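Local coordinates for protein CRISPR-associated endonuclease Cas9 (Campylobacter jejuni subsp. jejuni serotype O:2, PDB 5X2H) that is an RNA-guided endonuclease of bacterial antiviral defence, using a guide RNA to recognise invading DNA and cutting its two strands with separate RuvC-like and HNH nuclease domains, at residues A[651-656]-A[721-726]; A[713-718]-A[766-771]. All coordinates share one frame; numbering follows the deposited sequence.

Interaction 1 (A[651-656]-A[721-726]); sequences QSYGGK and GEIKDW. With nucleotides of chain D.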
loop_
_atom_site.group_PDB
_atom_site.type_symbol
_atom_site.label_atom_id
_atom_site.label_comp_id
_atom_site.label_asym_id
_atom_site.label_seq_id
_atom_site.Cartn_x
_atom_site.Cartn_y
_atom_site.Cartn_z
ATOM N N GLN A 651 18.532 -3.216 -34.540
ATOM C CA GLN A 651 17.990 -4.138 -35.534
ATOM C C GLN A 651 16.518 -3.858 -35.814
ATOM O O GLN A 651 16.086 -3.877 -36.972
ATOM C CB GLN A 651 18.183 -5.585 -35.079
ATOM C CG GLN A 651 17.453 -6.596 -35.952
ATOM C CD GLN A 651 18.090 -7.970 -35.924
ATOM O OE1 GLN A 651 17.997 -8.692 -34.931
ATOM N NE2 GLN A 651 18.739 -8.342 -37.022
ATOM N N SER A 652 15.734 -3.589 -34.773
ATOM C CA SER A 652 14.297 -3.424 -34.962
ATOM C C SER A 652 13.943 -2.064 -35.552
ATOM O O SER A 652 13.030 -1.964 -36.378
ATOM C CB SER A 652 13.569 -3.634 -33.635
ATOM O OG SER A 652 12.181 -3.402 -33.775
ATOM N N TYR A 653 14.651 -1.010 -35.151
ATOM C CA TYR A 653 14.275 0.345 -35.534
ATOM C C TYR A 653 15.062 0.891 -36.719
ATOM O O TYR A 653 14.582 1.822 -37.381
ATOM C CB TYR A 653 14.435 1.300 -34.338
ATOM C CG TYR A 653 13.406 1.107 -33.241
ATOM C CD1 TYR A 653 12.299 0.287 -33.434
ATOM C CD2 TYR A 653 13.539 1.752 -32.014
ATOM C CE1 TYR A 653 11.360 0.113 -32.438
ATOM C CE2 TYR A 653 12.603 1.582 -31.013
ATOM C CZ TYR A 653 11.515 0.762 -31.232
ATOM O OH TYR A 653 10.577 0.589 -30.239
ATOM N N GLY A 654 16.245 0.347 -37.003
ATOM C CA GLY A 654 17.058 0.841 -38.097
ATOM C C GLY A 654 18.269 1.637 -37.650
ATOM O O GLY A 654 18.480 2.767 -38.103
ATOM N N GLY A 655 19.069 1.062 -36.755
ATOM C CA GLY A 655 20.292 1.693 -36.303
ATOM C C GLY A 655 20.062 2.962 -35.495
ATOM O O GLY A 655 19.008 3.175 -34.882
ATOM N N LYS A 656 21.091 3.816 -35.504
ATOM C CA LYS A 656 21.035 5.071 -34.759
ATOM C C LYS A 656 19.922 5.972 -35.277
ATOM O O LYS A 656 19.248 6.654 -34.495
ATOM C CB LYS A 656 22.376 5.804 -34.846
ATOM C CG LYS A 656 23.482 5.255 -33.960
ATOM C CD LYS A 656 24.768 6.060 -34.156
ATOM C CE LYS A 656 25.994 5.345 -33.598
ATOM N NZ LYS A 656 26.026 5.327 -32.110
ATOM N N GLY A 721 12.352 -3.417 -40.820
ATOM C CA GLY A 721 13.401 -2.949 -39.936
ATOM C C GLY A 721 13.628 -1.451 -39.906
ATOM O O GLY A 721 14.774 -1.002 -39.809
ATOM N N GLU A 722 12.555 -0.666 -39.970
ATOM C CA GLU A 722 12.671 0.785 -39.907
ATOM C C GLU A 722 11.375 1.359 -39.344
ATOM O O GLU A 722 10.428 0.628 -39.043
ATOM C CB GLU A 722 13.012 1.360 -41.285
ATOM C CG GLU A 722 12.078 0.921 -42.392
ATOM C CD GLU A 722 12.673 1.141 -43.770
ATOM O OE1 GLU A 722 13.622 0.412 -44.133
ATOM O OE2 GLU A 722 12.200 2.050 -44.484
ATOM N N ILE A 723 11.339 2.681 -39.193
ATOM C CA ILE A 723 10.197 3.379 -38.610
ATOM C C ILE A 723 9.682 4.382 -39.631
ATOM O O ILE A 723 10.370 5.360 -39.956
ATOM C CB ILE A 723 10.554 4.078 -37.293
ATOM C CG1 ILE A 723 11.126 3.071 -36.291
ATOM C CG2 ILE A 723 9.328 4.773 -36.708
ATOM C CD1 ILE A 723 11.450 3.677 -34.949
ATOM N N LYS A 724 8.472 4.148 -40.132
ATOM C CA LYS A 724 7.840 5.080 -41.053
ATOM C C LYS A 724 7.359 6.318 -40.301
ATOM O O LYS A 724 7.020 6.254 -39.117
ATOM C CB LYS A 724 6.669 4.396 -41.763
ATOM C CG LYS A 724 6.128 5.129 -42.982
ATOM C CD LYS A 724 4.977 4.350 -43.612
ATOM C CE LYS A 724 4.410 5.057 -44.830
ATOM N NZ LYS A 724 5.377 5.077 -45.957
ATOM N N ASP A 725 7.351 7.457 -40.995
ATOM C CA ASP A 725 6.834 8.691 -40.414
ATOM C C ASP A 725 5.416 8.488 -39.898
ATOM O O ASP A 725 4.581 7.864 -40.559
ATOM C CB ASP A 725 6.830 9.819 -41.452
ATOM C CG ASP A 725 8.215 10.340 -41.769
ATOM O OD1 ASP A 725 9.189 9.886 -41.138
ATOM O OD2 ASP A 725 8.330 11.212 -42.657
ATOM N N TRP A 726 5.142 9.017 -38.710
ATOM C CA TRP A 726 3.766 9.044 -38.240
ATOM C C TRP A 726 3.029 10.220 -38.874
ATOM O O TRP A 726 3.633 11.122 -39.460
ATOM C CB TRP A 726 3.711 9.113 -36.713
ATOM C CG TRP A 726 4.044 7.802 -36.061
ATOM C CD1 TRP A 726 4.608 6.707 -36.659
ATOM C CD2 TRP A 726 3.830 7.441 -34.692
ATOM N NE1 TRP A 726 4.762 5.693 -35.744
ATOM C CE2 TRP A 726 4.292 6.119 -34.530
ATOM C CE3 TRP A 726 3.295 8.109 -33.586
ATOM C CZ2 TRP A 726 4.233 5.452 -33.308
ATOM C CZ3 TRP A 726 3.239 7.446 -32.375
ATOM C CH2 TRP A 726 3.705 6.132 -32.245
ATOM P P DA D 5 8.035 -1.967 -31.238
ATOM O OP1 DA D 5 8.705 -1.142 -30.203
ATOM O OP2 DA D 5 7.453 -1.321 -32.432
ATOM O "O5'" DA D 5 9.066 -3.085 -31.719
ATOM C "C5'" DA D 5 9.784 -3.829 -30.744
ATOM C "C4'" DA D 5 9.707 -5.316 -31.027
ATOM O "O4'" DA D 5 8.380 -5.802 -30.724
ATOM C "C3'" DA D 5 9.996 -5.713 -32.477
ATOM O "O3'" DA D 5 11.045 -6.654 -32.506
ATOM C "C2'" DA D 5 8.675 -6.314 -32.979
ATOM C "C1'" DA D 5 8.009 -6.760 -31.686
ATOM N N9 DA D 5 6.550 -6.788 -31.752
ATOM C C8 DA D 5 5.719 -5.730 -31.997
ATOM N N7 DA D 5 4.446 -6.043 -31.982
ATOM C C5 DA D 5 4.440 -7.397 -31.701
ATOM C C6 DA D 5 3.393 -8.326 -31.549
ATOM N N6 DA D 5 2.102 -8.001 -31.669
ATOM N N1 DA D 5 3.727 -9.605 -31.275
ATOM C C2 DA D 5 5.021 -9.925 -31.165
ATOM N N3 DA D 5 6.092 -9.137 -31.279
ATOM C C4 DA D 5 5.727 -7.874 -31.554
ATOM P P DC D 6 11.651 -7.152 -33.906
ATOM O OP1 DC D 6 13.072 -7.478 -33.653
ATOM O OP2 DC D 6 11.296 -6.164 -34.951
ATOM O "O5'" DC D 6 10.857 -8.508 -34.195
ATOM C "C5'" DC D 6 10.934 -9.576 -33.259
ATOM C "C4'" DC D 6 9.970 -10.690 -33.618
ATOM O "O4'" DC D 6 8.607 -10.224 -33.462
ATOM C "C3'" DC D 6 10.084 -11.214 -35.056
ATOM O "O3'" DC D 6 10.220 -12.628 -35.045
ATOM C "C2'" DC D 6 8.768 -10.782 -35.708
ATOM C "C1'" DC D 6 7.834 -10.741 -34.513
ATOM N N1 DC D 6 6.654 -9.861 -34.711
ATOM C C2 DC D 6 5.367 -10.377 -34.521
ATOM O O2 DC D 6 5.234 -11.559 -34.181
ATOM N N3 DC D 6 4.301 -9.561 -34.708
ATOM C C4 DC D 6 4.487 -8.291 -35.072
ATOM N N4 DC D 6 3.404 -7.526 -35.245
ATOM C C5 DC D 6 5.790 -7.749 -35.278
ATOM C C6 DC D 6 6.835 -8.562 -35.087
#
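Tyr653 and Ile723 make the close-packed part of this contact. The CD1 methyl of Ile723 sits over one face of the tyrosine ring, 4.0 Å from the centroid and 25° off the normal, a CH-pi contact displaced toward the CG end, where CD1 comes 3.7 Å from Tyr653 CG. Ile723 reaches the ring because CG1 lies opposite its carbonyl carbon (chi1 -57°) and the chain then runs straight on to CD1. Ala662 and Lys667 pack against the same two side chains, and Phe649 meets the ring, so this end is buried. Beside it the backbones touch: Glu722 CA directs its hydrogen at Tyr653 O over 3.3 Å. Gly654, at positive phi just past the helix, brings its CA 3.4 Å from Gly721 O.

Looseness sets in at the other margin. Gln651 and Glu722 are exposed, their side chains leave the opposing segment, and no hydrogen bond joins the two segments.

The hydroxyls of Ser652 and Tyr653, on the last turn of the helix, meet DNA instead. Tyr653 OH gives a short 2.5 Å hydrogen bond to OP1 of DA5 of chain D, and that oxygen lies at the ring edge, in its plane, while Ser652 OG donates to OP2 of DC6 of chain D over 3.1 Å. Apolar packing is consistent with steadying a ring whose hydroxyl, with the neighbouring serine, holds successive phosphates by neutral donors, gripping backbone rather than base.

Interaction 2 (A[713-718]-A[766-771]); sequences KAVARS and STVSLI. With nucleotides of chain C; nucleotides of chain D.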
loop_
_atom_site.group_PDB
_atom_site.type_symbol
_atom_site.label_atom_id
_atom_site.label_comp_id
_atom_site.label_asym_id
_atom_site.label_seq_id
_atom_site.Cartn_x
_atom_site.Cartn_y
_atom_site.Cartn_z
ATOM N N LYS A 713 0.370 12.882 -33.419
ATOM C CA LYS A 713 0.730 12.121 -34.606
ATOM C C LYS A 713 0.150 10.720 -34.501
ATOM O O LYS A 713 0.353 10.034 -33.493
ATOM C CB LYS A 713 2.248 12.065 -34.789
ATOM C CG LYS A 713 2.860 13.397 -35.189
ATOM C CD LYS A 713 4.328 13.248 -35.544
ATOM C CE LYS A 713 4.903 14.549 -36.084
ATOM N NZ LYS A 713 6.321 14.388 -36.516
ATOM N N ALA A 714 -0.573 10.306 -35.537
ATOM C CA ALA A 714 -1.179 8.984 -35.571
ATOM C C ALA A 714 -0.193 7.954 -36.104
ATOM O O ALA A 714 0.643 8.248 -36.963
ATOM C CB ALA A 714 -2.443 8.990 -36.432
ATOM N N VAL A 715 -0.311 6.729 -35.591
ATOM C CA VAL A 715 0.615 5.666 -35.955
ATOM C C VAL A 715 0.409 5.263 -37.409
ATOM O O VAL A 715 -0.727 5.134 -37.887
ATOM C CB VAL A 715 0.439 4.457 -35.020
ATOM C CG1 VAL A 715 1.402 3.337 -35.408
ATOM C CG2 VAL A 715 0.653 4.874 -33.570
ATOM N N ALA A 716 1.515 5.070 -38.120
ATOM C CA ALA A 716 1.515 4.509 -39.461
ATOM C C ALA A 716 2.304 3.209 -39.444
ATOM O O ALA A 716 3.323 3.104 -38.755
ATOM C CB ALA A 716 2.121 5.483 -40.476
ATOM N N ARG A 717 1.827 2.216 -40.191
ATOM C CA ARG A 717 2.525 0.939 -40.241
ATOM C C ARG A 717 3.891 1.104 -40.893
ATOM O O ARG A 717 4.098 1.968 -41.748
ATOM C CB ARG A 717 1.698 -0.094 -41.000
ATOM C CG ARG A 717 0.713 -0.843 -40.129
ATOM C CD ARG A 717 0.020 -1.915 -40.930
ATOM N NE ARG A 717 -0.480 -3.000 -40.093
ATOM C CZ ARG A 717 0.272 -4.000 -39.643
ATOM N NH1 ARG A 717 1.565 -4.052 -39.934
ATOM N NH2 ARG A 717 -0.272 -4.953 -38.901
ATOM N N SER A 718 4.833 0.263 -40.479
ATOM C CA SER A 718 6.218 0.382 -40.901
ATOM C C SER A 718 6.667 -0.853 -41.667
ATOM O O SER A 718 6.057 -1.923 -41.587
ATOM C CB SER A 718 7.149 0.597 -39.700
ATOM O OG SER A 718 7.237 1.967 -39.366
ATOM N N SER A 766 2.240 -1.393 -32.966
ATOM C CA SER A 766 3.000 -2.001 -34.054
ATOM C C SER A 766 2.097 -2.414 -35.212
ATOM O O SER A 766 2.506 -2.315 -36.375
ATOM C CB SER A 766 3.797 -3.197 -33.538
ATOM O OG SER A 766 2.952 -4.167 -32.947
ATOM N N THR A 767 0.874 -2.860 -34.930
ATOM C CA THR A 767 -0.044 -3.287 -35.980
ATOM C C THR A 767 -1.249 -2.370 -36.148
ATOM O O THR A 767 -2.145 -2.700 -36.934
ATOM C CB THR A 767 -0.529 -4.721 -35.725
ATOM O OG1 THR A 767 -1.153 -4.808 -34.439
ATOM C CG2 THR A 767 0.640 -5.702 -35.805
ATOM N N VAL A 768 -1.294 -1.235 -35.442
ATOM C CA VAL A 768 -2.363 -0.244 -35.562
ATOM C C VAL A 768 -3.713 -0.945 -35.470
ATOM O O VAL A 768 -4.596 -0.736 -36.311
ATOM C CB VAL A 768 -2.233 0.562 -36.872
ATOM C CG1 VAL A 768 -3.040 1.857 -36.803
ATOM C CG2 VAL A 768 -0.770 0.869 -37.169
ATOM N N SER A 769 -3.879 -1.793 -34.457
ATOM C CA SER A 769 -5.051 -2.649 -34.355
ATOM C C SER A 769 -5.573 -2.641 -32.926
ATOM O O SER A 769 -4.917 -2.157 -31.999
ATOM C CB SER A 769 -4.731 -4.081 -34.794
ATOM O OG SER A 769 -3.687 -4.620 -34.000
ATOM N N LEU A 770 -6.766 -3.201 -32.755
ATOM C CA LEU A 770 -7.452 -3.222 -31.475
ATOM C C LEU A 770 -7.518 -4.636 -30.916
ATOM O O LEU A 770 -7.527 -5.623 -31.658
ATOM C CB LEU A 770 -8.878 -2.680 -31.595
ATOM C CG LEU A 770 -9.104 -1.236 -32.031
ATOM C CD1 LEU A 770 -10.598 -0.973 -32.181
ATOM C CD2 LEU A 770 -8.477 -0.246 -31.064
ATOM N N ILE A 771 -7.567 -4.711 -29.590
ATOM C CA ILE A 771 -7.981 -5.903 -28.864
ATOM C C ILE A 771 -9.303 -5.562 -28.191
ATOM O O ILE A 771 -9.396 -4.561 -27.470
ATOM C CB ILE A 771 -6.931 -6.340 -27.832
ATOM C CG1 ILE A 771 -5.656 -6.832 -28.530
ATOM C CG2 ILE A 771 -7.507 -7.400 -26.900
ATOM C CD1 ILE A 771 -4.497 -7.117 -27.565
ATOM O "O5'" DC C 1 -8.011 -2.937 -43.493
ATOM C "C5'" DC C 1 -6.817 -3.687 -43.351
ATOM C "C4'" DC C 1 -7.127 -5.145 -43.069
ATOM O "O4'" DC C 1 -5.951 -5.950 -43.341
ATOM C "C3'" DC C 1 -7.509 -5.465 -41.630
ATOM O "O3'" DC C 1 -8.342 -6.622 -41.611
ATOM C "C2'" DC C 1 -6.147 -5.738 -41.002
ATOM C "C1'" DC C 1 -5.437 -6.478 -42.135
ATOM N N1 DC C 1 -3.960 -6.292 -42.143
ATOM C C2 DC C 1 -3.125 -7.372 -41.842
ATOM O O2 DC C 1 -3.632 -8.463 -41.564
ATOM N N3 DC C 1 -1.779 -7.190 -41.864
ATOM C C4 DC C 1 -1.272 -5.994 -42.169
ATOM N N4 DC C 1 0.059 -5.862 -42.176
ATOM C C5 DC C 1 -2.108 -4.880 -42.481
ATOM C C6 DC C 1 -3.433 -5.073 -42.457
ATOM P P DT C 2 -8.812 -7.288 -40.226
ATOM O OP1 DT C 2 -10.070 -8.020 -40.495
ATOM O OP2 DT C 2 -8.771 -6.254 -39.166
ATOM O "O5'" DT C 2 -7.669 -8.357 -39.914
ATOM C "C5'" DT C 2 -7.745 -9.156 -38.748
ATOM C "C4'" DT C 2 -7.107 -10.507 -38.992
ATOM O "O4'" DT C 2 -5.759 -10.320 -39.493
ATOM C "C3'" DT C 2 -6.961 -11.381 -37.761
ATOM O "O3'" DT C 2 -6.995 -12.741 -38.145
ATOM C "C2'" DT C 2 -5.586 -10.979 -37.243
ATOM C "C1'" DT C 2 -4.822 -10.799 -38.549
ATOM N N1 DT C 2 -3.704 -9.818 -38.466
ATOM C C2 DT C 2 -2.408 -10.275 -38.356
ATOM O O2 DT C 2 -2.115 -11.456 -38.308
ATOM N N3 DT C 2 -1.459 -9.292 -38.297
ATOM C C4 DT C 2 -1.670 -7.927 -38.340
ATOM O O4 DT C 2 -0.750 -7.121 -38.285
ATOM C C5 DT C 2 -3.050 -7.516 -38.460
ATOM C C7 DT C 2 -3.404 -6.057 -38.514
ATOM C C6 DT C 2 -3.988 -8.472 -38.519
ATOM P P DA D 5 8.035 -1.967 -31.238
ATOM O OP1 DA D 5 8.705 -1.142 -30.203
ATOM O OP2 DA D 5 7.453 -1.321 -32.432
ATOM O "O5'" DA D 5 9.066 -3.085 -31.719
ATOM C "C5'" DA D 5 9.784 -3.829 -30.744
ATOM C "C4'" DA D 5 9.707 -5.316 -31.027
ATOM O "O4'" DA D 5 8.380 -5.802 -30.724
ATOM C "C3'" DA D 5 9.996 -5.713 -32.477
ATOM O "O3'" DA D 5 11.045 -6.654 -32.506
ATOM C "C2'" DA D 5 8.675 -6.314 -32.979
ATOM C "C1'" DA D 5 8.009 -6.760 -31.686
ATOM N N9 DA D 5 6.550 -6.788 -31.752
ATOM C C8 DA D 5 5.719 -5.730 -31.997
ATOM N N7 DA D 5 4.446 -6.043 -31.982
ATOM C C5 DA D 5 4.440 -7.397 -31.701
ATOM C C6 DA D 5 3.393 -8.326 -31.549
ATOM N N6 DA D 5 2.102 -8.001 -31.669
ATOM N N1 DA D 5 3.727 -9.605 -31.275
ATOM C C2 DA D 5 5.021 -9.925 -31.165
ATOM N N3 DA D 5 6.092 -9.137 -31.279
ATOM C C4 DA D 5 5.727 -7.874 -31.554
HETATM O O HOH W 1 -2.958 -2.490 -39.855
HETATM O O HOH W 2 4.450 -1.548 -38.769
#
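Arg717 runs alongside Thr767, the two side chains heading in a common direction, and its guanidinium is layered between protein and DNA. Thr767 CA lies 3.3 Å above one face, toward the rim, with Ser766 O farther out on that side. Over the centre of the opposite face sits N4 of DC1 of chain C, 3.2 Å from Arg717 CZ. The arginine is extended from CG to NE (chi2 -175°), which carries the flat group past Val768 to the bases. Its NE points within the guanidinium plane to a water 2.5 Å away, and that water in turn donates to Thr767 O, bridging the two segments. At the far end NH2 approaches O4 of DT2 of chain C, but the modelled separation is too short to be trusted.

Val768 supplies the apolar half. Its CG2 methyl is shared, lying 3.7 Å from Val715 CG1 and equally near Arg717 CG; the two valine side chains pass one another running in opposing senses, whereas the arginine passes Val768 at a slant.

Ser766 turns from the other segment to the second DNA strand. With chi1 at 58°, OG lies between its backbone N and carbonyl carbon and donates to N7 of DA5 of chain D over 2.6 Å, a direct reading of a purine's major-groove edge. A second water accepts from Ser718 N and donates to Ser766 O.

Within segment 766-771, Thr767 OG1 and Ser769 OG share a 2.6 Å hydrogen bond. Val768 and Ser769 both face Thr764 in a G1 beta bulge, at the turn between strands 756-764 and 769-773. Val715 packs on Phe763 and Pro699, linking the antiparallel sheet that holds those two strands to strand 695-700.

In the fold
Interactions 1 and 2 lie about 14 Å apart, centre to centre, on the same side of the chain's centre, and their segments alternate along the sequence: 651-656, 713-718, 721-726, 766-771. The middle two run from strand 713-714 into the loop that leads to its antiparallel partner 727-728, and they touch each other directly, with a probable hydrogen bond from Lys724 N to Ser718 OG. That connection therefore joins a helical corner of the wedge domain to the six-stranded sheet of the PAM-interacting C-terminal region. DA5 of chain D is met from both contacts, at its phosphate by interaction 1 and at its base by interaction 2, consistent with one continuous surface for gripping and reading the PAM duplex.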